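Local coordinates for protein ATP-dependent zinc metalloprotease FtsH (Thermotoga maritima, PDB 4M8A) that probably acts as a processive, ATP-dependent zinc metallopeptidase on cytoplasmic and membrane proteins, in membrane-protein quality control, this chain being its periplasmic domain, at residues 23-28 with 67-72; 31-36 with 43-48; 14-19 with 59-64. All coordinates share one frame; numbering follows the deposited sequence.

Three contacts of this small alpha/beta domain illustrate how chemistry follows place in a fold. Contacts 1 and 2 are largely buried and build one mixed sheet, ordered 43-47, 33-38, 23-29, 67-71; its two central strands join the contacts, Val27 N lying 2.8 Å from Arg35 O. Contact 1 is a parallel pairing and contact 2 an antiparallel hairpin, and in both, backbone hydrogen bonds make up the ladder. Contact 3 is partly buried. There helices 9-17 and 55-63 meet mainly through side chains, with a small apolar patch beside a salt bridge. It touches contact 1 where Leu61 packs on Val68, and contact 2 lies across the chain's centre from it.

Contact 1: 23-28 with 67-72; sequences VSEVVI and KVSGER
In the parallel strand pairing of the mixed sheet, Glu25, Val26, Val27 and Ile28 stand beside Lys67, Val68, Ser69 and Gly70. Backbone bonds alternate across it: Lys67 N gives to Ser24 O, Val26 N to Lys67 O (2.8 Å, nearly in line with the carbonyl), Ser69 N to Val26 O and Ile28 N to Ser69 O (2.8 Å). At the far end Glu71 N reaches Ile28 O from 43° out of the carbonyl plane, a less direct bond. Val26, Val68 and Ile28 face the helices, and Ile28 CD1 meets Val68 CG1 at 3.8 Å. The other face is more polar. Glu25 and Lys67 both hold CG anti to the backbone N (chi1 -179° and -177°) and run side by side in extended form. Their charges stay apart, Glu25 OE2 being 4.1 Å from Lys67 NZ, and a water joins them by accepting from Lys67 NZ (2.8 Å) and donating to Glu25 OE1 (2.7 Å). Ser69 OG lies 3.0 Å from Glu25 OE2. The water-bridged pair of opposite charges, side by side, probably steadies the carboxylate's negative charge.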
loop_
_atom_site.group_PDB
_atom_site.type_symbol
_atom_site.label_atom_id
_atom_site.label_comp_id
_atom_site.label_asym_id
_atom_site.label_seq_id
_atom_site.Cartn_x
_atom_site.Cartn_y
_atom_site.Cartn_z
ATOM N N VAL B 23 -0.088 13.736 9.300
ATOM C CA VAL B 23 -0.522 12.861 10.404
ATOM C C VAL B 23 0.609 11.983 10.945
ATOM O O VAL B 23 1.223 11.204 10.198
ATOM C CB VAL B 23 -1.738 11.970 10.054
ATOM C CG1 VAL B 23 -2.147 11.123 11.265
ATOM C CG2 VAL B 23 -2.914 12.825 9.571
ATOM N N SER B 24 0.872 12.093 12.247
ATOM C CA SER B 24 1.920 11.279 12.864
ATOM C C SER B 24 1.371 10.083 13.623
ATOM O O SER B 24 1.987 9.021 13.628
ATOM C CB SER B 24 2.796 12.120 13.787
ATOM O OG SER B 24 2.007 12.830 14.710
ATOM N N GLU B 25 0.219 10.245 14.265
ATOM C CA GLU B 25 -0.294 9.193 15.134
ATOM C C GLU B 25 -1.809 9.250 15.181
ATOM O O GLU B 25 -2.400 10.336 15.186
ATOM C CB GLU B 25 0.272 9.304 16.571
ATOM C CG GLU B 25 -0.248 8.192 17.493
ATOM C CD GLU B 25 0.426 8.159 18.838
ATOM O OE1 GLU B 25 1.074 9.158 19.189
ATOM O OE2 GLU B 25 0.298 7.130 19.542
ATOM N N VAL B 26 -2.426 8.072 15.211
ATOM C CA VAL B 26 -3.849 7.955 15.455
ATOM C C VAL B 26 -4.047 7.011 16.622
ATOM O O VAL B 26 -3.618 5.859 16.573
ATOM C CB VAL B 26 -4.603 7.431 14.211
ATOM C CG1 VAL B 26 -6.080 7.278 14.509
ATOM C CG2 VAL B 26 -4.389 8.390 13.019
ATOM N N VAL B 27 -4.665 7.523 17.683
ATOM C CA VAL B 27 -4.976 6.693 18.840
ATOM C C VAL B 27 -6.448 6.309 18.712
ATOM O O VAL B 27 -7.329 7.175 18.653
ATOM C CB VAL B 27 -4.712 7.421 20.190
ATOM C CG1 VAL B 27 -5.157 6.561 21.383
ATOM C CG2 VAL B 27 -3.242 7.806 20.311
ATOM N N ILE B 28 -6.701 5.011 18.633
ATOM C CA ILE B 28 -8.050 4.485 18.469
ATOM C C ILE B 28 -8.560 4.095 19.858
ATOM O O ILE B 28 -8.204 3.046 20.418
ATOM C CB ILE B 28 -8.077 3.292 17.500
ATOM C CG1 ILE B 28 -7.473 3.687 16.142
ATOM C CG2 ILE B 28 -9.509 2.791 17.303
ATOM C CD1 ILE B 28 -7.439 2.524 15.119
ATOM N N LYS B 67 1.601 6.044 13.102
ATOM C CA LYS B 67 1.568 5.256 14.323
ATOM C C LYS B 67 0.124 5.039 14.734
ATOM O O LYS B 67 -0.608 6.000 14.977
ATOM C CB LYS B 67 2.329 5.978 15.436
ATOM C CG LYS B 67 2.410 5.194 16.738
ATOM C CD LYS B 67 3.315 5.924 17.740
ATOM C CE LYS B 67 3.418 5.141 19.044
ATOM N NZ LYS B 67 4.209 5.903 20.064
ATOM N N VAL B 68 -0.291 3.781 14.824
ATOM C CA VAL B 68 -1.651 3.447 15.240
ATOM C C VAL B 68 -1.576 2.739 16.582
ATOM O O VAL B 68 -0.857 1.742 16.723
ATOM C CB VAL B 68 -2.336 2.524 14.217
ATOM C CG1 VAL B 68 -3.713 2.099 14.722
ATOM C CG2 VAL B 68 -2.414 3.217 12.860
ATOM N N SER B 69 -2.317 3.252 17.561
ATOM C CA SER B 69 -2.255 2.790 18.956
ATOM C C SER B 69 -3.666 2.651 19.481
ATOM O O SER B 69 -4.441 3.596 19.381
ATOM C CB SER B 69 -1.563 3.847 19.834
ATOM O OG SER B 69 -0.260 4.170 19.334
ATOM N N GLY B 70 -4.000 1.503 20.062
ATOM C CA GLY B 70 -5.249 1.376 20.789
ATOM C C GLY B 70 -5.171 1.991 22.176
ATOM O O GLY B 70 -4.084 2.125 22.742
ATOM N N GLU B 71 -6.317 2.363 22.731
ATOM C CA GLU B 71 -6.362 2.950 24.068
ATOM C C GLU B 71 -7.584 2.417 24.791
ATOM O O GLU B 71 -8.605 2.147 24.161
ATOM C CB GLU B 71 -6.421 4.491 23.991
ATOM C CG GLU B 71 -6.460 5.237 25.342
ATOM C CD GLU B 71 -7.862 5.353 25.961
ATOM O OE1 GLU B 71 -8.873 5.106 25.265
ATOM O OE2 GLU B 71 -7.958 5.685 27.164
ATOM N N ARG B 72 -7.488 2.278 26.111
ATOM C CA ARG B 72 -8.638 1.922 26.931
ATOM C C ARG B 72 -8.440 2.463 28.334
ATOM O O ARG B 72 -7.344 2.940 28.651
ATOM C CB ARG B 72 -8.813 0.406 27.005
ATOM C CG ARG B 72 -7.666 -0.297 27.720
ATOM C CD ARG B 72 -7.813 -1.800 27.632
ATOM N NE ARG B 72 -7.614 -2.251 26.259
ATOM C CZ ARG B 72 -8.030 -3.418 25.783
ATOM N NH1 ARG B 72 -8.678 -4.276 26.572
ATOM N NH2 ARG B 72 -7.772 -3.729 24.516
ATOM O OXT ARG B 72 -9.354 2.399 29.162
HETATM O O HOH W 1 3.350 8.541 20.411
#

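Contact 2: 31-36 with 43-48; sequences DGVLRV and VYEVDA
Leu34 and Val46 exchange a pair of backbone hydrogen bonds: Leu34 N meets Val46 O at 2.8 Å, almost straight at 171°, and Val46 N returns the bond to Leu34 O. Val36 and Tyr44 repeat the exchange, with Val36 N to Tyr44 O and Tyr44 N to Val36 O both at 2.8 Å. Ala48 N adds a further bond at the open end, giving to Gly32 O at 3.0 Å. These pairs belong to the antiparallel beta hairpin of strands 33-38 and 43-47, and the non-hydrogen-bonded pairs between them, Val33 with Asp47 and Arg35 with Glu45, turn their backbone polar groups outward. Arg35 bonds there with Val27 of the next strand, while Glu45 bonds with Ser5 and Leu7 of the chain's N-terminal stretch. Just ahead of the strand an Asx turn uses another donor: Val33 N gives to Asp31 OD1 at 3.2 Å, meeting it from above the carboxylate plane, and Asp31 OD2 forms a salt bridge with Arg29. Asp47 finds its partner in Arg72 of a neighbouring subunit, whose guanidinium also donates to Asp31 O. On the helix-facing side Val36 CG2 meets Val46 CG2 at 3.8 Å, and Phe12 of helix 9-17 packs on both valines and on Leu34. On the opposite face Val33 holds CG1 anti to its own N (chi1 172°), which puts that methyl against the aliphatic stem of Glu45, 3.5 Å from Glu45 CG.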
loop_
_atom_site.group_PDB
_atom_site.type_symbol
_atom_site.label_atom_id
_atom_site.label_comp_id
_atom_site.label_asym_id
_atom_site.label_seq_id
_atom_site.Cartn_x
_atom_site.Cartn_y
_atom_site.Cartn_z
ATOM N N ASP B 31 -13.641 4.094 23.334
ATOM C CA ASP B 31 -14.914 4.824 23.306
ATOM C C ASP B 31 -15.311 5.351 21.921
ATOM O O ASP B 31 -16.271 6.111 21.785
ATOM C CB ASP B 31 -14.979 5.935 24.371
ATOM C CG ASP B 31 -14.023 7.086 24.113
ATOM O OD1 ASP B 31 -13.305 7.080 23.093
ATOM O OD2 ASP B 31 -14.012 8.023 24.951
ATOM N N GLY B 32 -14.580 4.950 20.889
ATOM C CA GLY B 32 -14.956 5.335 19.535
ATOM C C GLY B 32 -14.471 6.708 19.100
ATOM O O GLY B 32 -14.853 7.204 18.045
ATOM N N VAL B 33 -13.652 7.343 19.925
ATOM C CA VAL B 33 -13.023 8.595 19.544
ATOM C C VAL B 33 -11.619 8.304 19.054
ATOM O O VAL B 33 -10.903 7.497 19.641
ATOM C CB VAL B 33 -12.963 9.551 20.744
ATOM C CG1 VAL B 33 -12.123 10.792 20.424
ATOM C CG2 VAL B 33 -14.369 9.925 21.189
ATOM N N LEU B 34 -11.236 8.938 17.949
ATOM C CA LEU B 34 -9.866 8.869 17.489
ATOM C C LEU B 34 -9.169 10.141 17.895
ATOM O O LEU B 34 -9.679 11.230 17.672
ATOM C CB LEU B 34 -9.803 8.779 15.959
ATOM C CG LEU B 34 -10.712 7.785 15.245
ATOM C CD1 LEU B 34 -10.508 7.890 13.751
ATOM C CD2 LEU B 34 -10.470 6.366 15.727
ATOM N N ARG B 35 -8.002 10.021 18.510
ATOM C CA ARG B 35 -7.186 11.196 18.746
ATOM C C ARG B 35 -6.091 11.197 17.703
ATOM O O ARG B 35 -5.341 10.223 17.559
ATOM C CB ARG B 35 -6.605 11.190 20.151
ATOM C CG ARG B 35 -7.611 11.532 21.223
ATOM C CD ARG B 35 -6.891 11.885 22.494
ATOM N NE ARG B 35 -6.966 10.807 23.466
ATOM C CZ ARG B 35 -5.973 9.974 23.743
ATOM N NH1 ARG B 35 -4.797 10.082 23.124
ATOM N NH2 ARG B 35 -6.160 9.038 24.654
ATOM N N VAL B 36 -6.026 12.290 16.961
ATOM C CA VAL B 36 -5.174 12.382 15.786
ATOM C C VAL B 36 -4.090 13.438 16.014
ATOM O O VAL B 36 -4.379 14.605 16.241
ATOM C CB VAL B 36 -6.006 12.740 14.544
ATOM C CG1 VAL B 36 -5.126 12.841 13.306
ATOM C CG2 VAL B 36 -7.132 11.721 14.348
ATOM N N VAL B 43 -3.228 18.317 17.993
ATOM C CA VAL B 43 -4.016 17.127 18.268
ATOM C C VAL B 43 -5.486 17.441 18.011
ATOM O O VAL B 43 -5.971 18.539 18.307
ATOM C CB VAL B 43 -3.776 16.567 19.691
ATOM C CG1 VAL B 43 -4.211 17.573 20.761
ATOM C CG2 VAL B 43 -4.523 15.253 19.879
ATOM N N TYR B 44 -6.176 16.470 17.426
ATOM C CA TYR B 44 -7.564 16.596 17.040
ATOM C C TYR B 44 -8.344 15.429 17.599
ATOM O O TYR B 44 -7.795 14.342 17.809
ATOM C CB TYR B 44 -7.686 16.586 15.517
ATOM C CG TYR B 44 -6.965 17.722 14.844
ATOM C CD1 TYR B 44 -7.590 18.950 14.664
ATOM C CD2 TYR B 44 -5.645 17.583 14.417
ATOM C CE1 TYR B 44 -6.933 19.996 14.053
ATOM C CE2 TYR B 44 -4.973 18.629 13.814
ATOM C CZ TYR B 44 -5.620 19.836 13.631
ATOM O OH TYR B 44 -4.966 20.896 13.019
ATOM N N GLU B 45 -9.633 15.647 17.815
ATOM C CA GLU B 45 -10.535 14.609 18.268
ATOM C C GLU B 45 -11.571 14.324 17.183
ATOM O O GLU B 45 -12.268 15.233 16.717
ATOM C CB GLU B 45 -11.204 15.055 19.578
ATOM C CG GLU B 45 -12.378 14.229 20.021
ATOM C CD GLU B 45 -12.930 14.677 21.366
ATOM O OE1 GLU B 45 -12.149 15.184 22.206
ATOM O OE2 GLU B 45 -14.151 14.525 21.577
ATOM N N VAL B 46 -11.657 13.061 16.780
ATOM C CA VAL B 46 -12.589 12.645 15.748
ATOM C C VAL B 46 -13.560 11.629 16.352
ATOM O O VAL B 46 -13.159 10.530 16.763
ATOM C CB VAL B 46 -11.865 11.981 14.550
ATOM C CG1 VAL B 46 -12.877 11.627 13.451
ATOM C CG2 VAL B 46 -10.768 12.883 14.008
ATOM N N ASP B 47 -14.838 11.986 16.397
ATOM C CA ASP B 47 -15.855 11.083 16.927
ATOM C C ASP B 47 -16.279 10.153 15.801
ATOM O O ASP B 47 -17.013 10.560 14.900
ATOM C CB ASP B 47 -17.045 11.891 17.456
ATOM C CG ASP B 47 -18.063 11.036 18.207
ATOM O OD1 ASP B 47 -18.144 9.805 17.966
ATOM O OD2 ASP B 47 -18.795 11.602 19.043
ATOM N N ALA B 48 -15.791 8.916 15.829
ATOM C CA ALA B 48 -15.983 7.998 14.701
ATOM C C ALA B 48 -15.988 6.545 15.163
ATOM O O ALA B 48 -15.027 5.816 14.910
ATOM C CB ALA B 48 -14.891 8.204 13.643
#

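Contact 3: 14-19 with 59-64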
loop_
_atom_site.group_PDB
_atom_site.type_symbol
_atom_site.label_atom_id
_atom_site.label_comp_id
_atom_site.label_asym_id
_atom_site.label_seq_id
_atom_site.Cartn_x
_atom_site.Cartn_y
_atom_site.Cartn_z
ATOM N N GLN B 14 -9.132 13.251 4.762
ATOM C CA GLN B 14 -8.454 14.284 3.955
ATOM C C GLN B 14 -6.995 14.495 4.375
ATOM O O GLN B 14 -6.104 14.688 3.538
ATOM C CB GLN B 14 -9.203 15.631 4.053
ATOM C CG GLN B 14 -10.296 15.868 3.004
ATOM C CD GLN B 14 -11.201 17.080 3.280
ATOM O OE1 GLN B 14 -11.011 17.831 4.239
ATOM N NE2 GLN B 14 -12.201 17.261 2.424
ATOM N N MET B 15 -6.765 14.467 5.681
ATOM C CA MET B 15 -5.430 14.638 6.258
ATOM C C MET B 15 -4.549 13.415 6.061
ATOM O O MET B 15 -3.354 13.532 5.778
ATOM C CB MET B 15 -5.532 14.976 7.743
ATOM C CG MET B 15 -6.004 16.376 7.968
ATOM S SD MET B 15 -6.271 16.701 9.704
ATOM C CE MET B 15 -4.694 16.229 10.380
ATOM N N VAL B 16 -5.144 12.243 6.214
ATOM C CA VAL B 16 -4.424 11.005 5.971
ATOM C C VAL B 16 -3.966 10.922 4.509
ATOM O O VAL B 16 -2.813 10.562 4.227
ATOM C CB VAL B 16 -5.284 9.787 6.365
ATOM C CG1 VAL B 16 -4.606 8.488 5.947
ATOM C CG2 VAL B 16 -5.543 9.799 7.867
ATOM N N GLU B 17 -4.854 11.295 3.588
ATOM C CA GLU B 17 -4.607 11.142 2.154
ATOM C C GLU B 17 -3.687 12.199 1.568
ATOM O O GLU B 17 -3.170 12.017 0.462
ATOM C CB GLU B 17 -5.926 11.152 1.376
ATOM C CG GLU B 17 -6.856 10.019 1.720
ATOM C CD GLU B 17 -8.141 10.043 0.908
ATOM O OE1 GLU B 17 -8.501 11.110 0.353
ATOM O OE2 GLU B 17 -8.800 8.987 0.822
ATOM N N ASP B 18 -3.502 13.299 2.291
ATOM C CA ASP B 18 -2.640 14.387 1.836
ATOM C C ASP B 18 -1.258 13.845 1.450
ATOM O O ASP B 18 -0.648 13.114 2.218
ATOM C CB ASP B 18 -2.516 15.437 2.944
ATOM C CG ASP B 18 -2.070 16.788 2.428
ATOM O OD1 ASP B 18 -1.227 16.825 1.508
ATOM O OD2 ASP B 18 -2.562 17.812 2.945
ATOM N N GLU B 19 -0.781 14.179 0.253
ATOM C CA GLU B 19 0.506 13.660 -0.223
ATOM C C GLU B 19 1.670 14.103 0.661
ATOM O O GLU B 19 2.722 13.459 0.700
ATOM C CB GLU B 19 0.755 14.051 -1.688
ATOM C CG GLU B 19 0.983 15.540 -1.934
ATOM C CD GLU B 19 1.001 15.897 -3.416
ATOM O OE1 GLU B 19 -0.074 15.858 -4.055
ATOM O OE2 GLU B 19 2.090 16.214 -3.942
ATOM N N GLU B 59 -5.164 -0.710 8.113
ATOM C CA GLU B 59 -3.964 -1.136 7.418
ATOM C C GLU B 59 -3.448 -0.028 6.500
ATOM O O GLU B 59 -2.242 0.077 6.285
ATOM C CB GLU B 59 -4.154 -2.484 6.713
ATOM C CG GLU B 59 -4.517 -3.642 7.659
ATOM C CD GLU B 59 -3.462 -3.948 8.732
ATOM O OE1 GLU B 59 -2.246 -3.773 8.480
ATOM O OE2 GLU B 59 -3.855 -4.402 9.829
ATOM N N LYS B 60 -4.349 0.825 6.010
ATOM C CA LYS B 60 -3.951 2.025 5.266
ATOM C C LYS B 60 -3.089 2.977 6.105
ATOM O O LYS B 60 -2.043 3.454 5.648
ATOM C CB LYS B 60 -5.181 2.776 4.753
ATOM C CG LYS B 60 -4.887 4.118 4.075
ATOM C CD LYS B 60 -6.190 4.788 3.631
ATOM C CE LYS B 60 -5.987 6.243 3.233
ATOM N NZ LYS B 60 -7.251 6.861 2.724
ATOM N N LEU B 61 -3.538 3.282 7.320
ATOM C CA LEU B 61 -2.733 4.067 8.237
ATOM C C LEU B 61 -1.377 3.411 8.466
ATOM O O LEU B 61 -0.340 4.072 8.375
ATOM C CB LEU B 61 -3.460 4.209 9.573
ATOM C CG LEU B 61 -4.779 4.996 9.564
ATOM C CD1 LEU B 61 -5.429 4.895 10.931
ATOM C CD2 LEU B 61 -4.570 6.446 9.159
ATOM N N VAL B 62 -1.374 2.111 8.757
ATOM C CA VAL B 62 -0.111 1.424 9.029
ATOM C C VAL B 62 0.837 1.453 7.824
ATOM O O VAL B 62 2.051 1.684 7.962
ATOM C CB VAL B 62 -0.349 -0.038 9.506
ATOM C CG1 VAL B 62 0.974 -0.812 9.598
ATOM C CG2 VAL B 62 -1.068 -0.042 10.843
ATOM N N SER B 63 0.286 1.239 6.635
ATOM C CA SER B 63 1.091 1.193 5.418
ATOM C C SER B 63 1.739 2.552 5.135
ATOM O O SER B 63 2.788 2.614 4.509
ATOM C CB SER B 63 0.223 0.757 4.235
ATOM O OG SER B 63 -0.639 1.805 3.819
ATOM N N LYS B 64 1.124 3.631 5.630
ATOM C CA LYS B 64 1.672 4.978 5.478
ATOM C C LYS B 64 2.719 5.289 6.531
ATOM O O LYS B 64 3.378 6.328 6.479
ATOM C CB LYS B 64 0.555 6.020 5.539
ATOM C CG LYS B 64 -0.385 5.951 4.350
ATOM C CD LYS B 64 -1.436 7.025 4.448
ATOM C CE LYS B 64 -0.772 8.379 4.618
ATOM N NZ LYS B 64 0.031 8.765 3.422
#
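Val16 reaches from the last turn of helix 9-17 into the side chains of Lys60, Leu61 and Lys64. Its CG1 touches both lysine stems, 3.8 Å from Lys60 CE and 3.8 Å from Lys64 CD. CG2 goes to Leu61 CD2 at 3.7 Å, the two side chains crossing at about a right angle. Bends at chi3 and chi4 (54° and 65°) bring the Lys64 chain alongside Val16 O, but its ammonium is poorly angled for a hydrogen bond. Helices 9-17 and 55-63 cover the same face of the sheet, where Val26 meets the first and Val68 the second, and they touch here through their C-terminal turns. Next along, Glu17 stretches its extended chain across the end of Lys60, and Glu17 OE2 forms a salt bridge with Lys60 NZ at 3.2 Å, its hydrogen bond weak. Replacing Lys60 with an alanine is likely to leave the Glu17 carboxylate without its charged mate and one flank of Val16 CG1 uncovered. Within 59-64, Lys60 O accepts from both Ser63 OG (2.8 Å) and Lys64 N, which approach from the same face of the carbonyl.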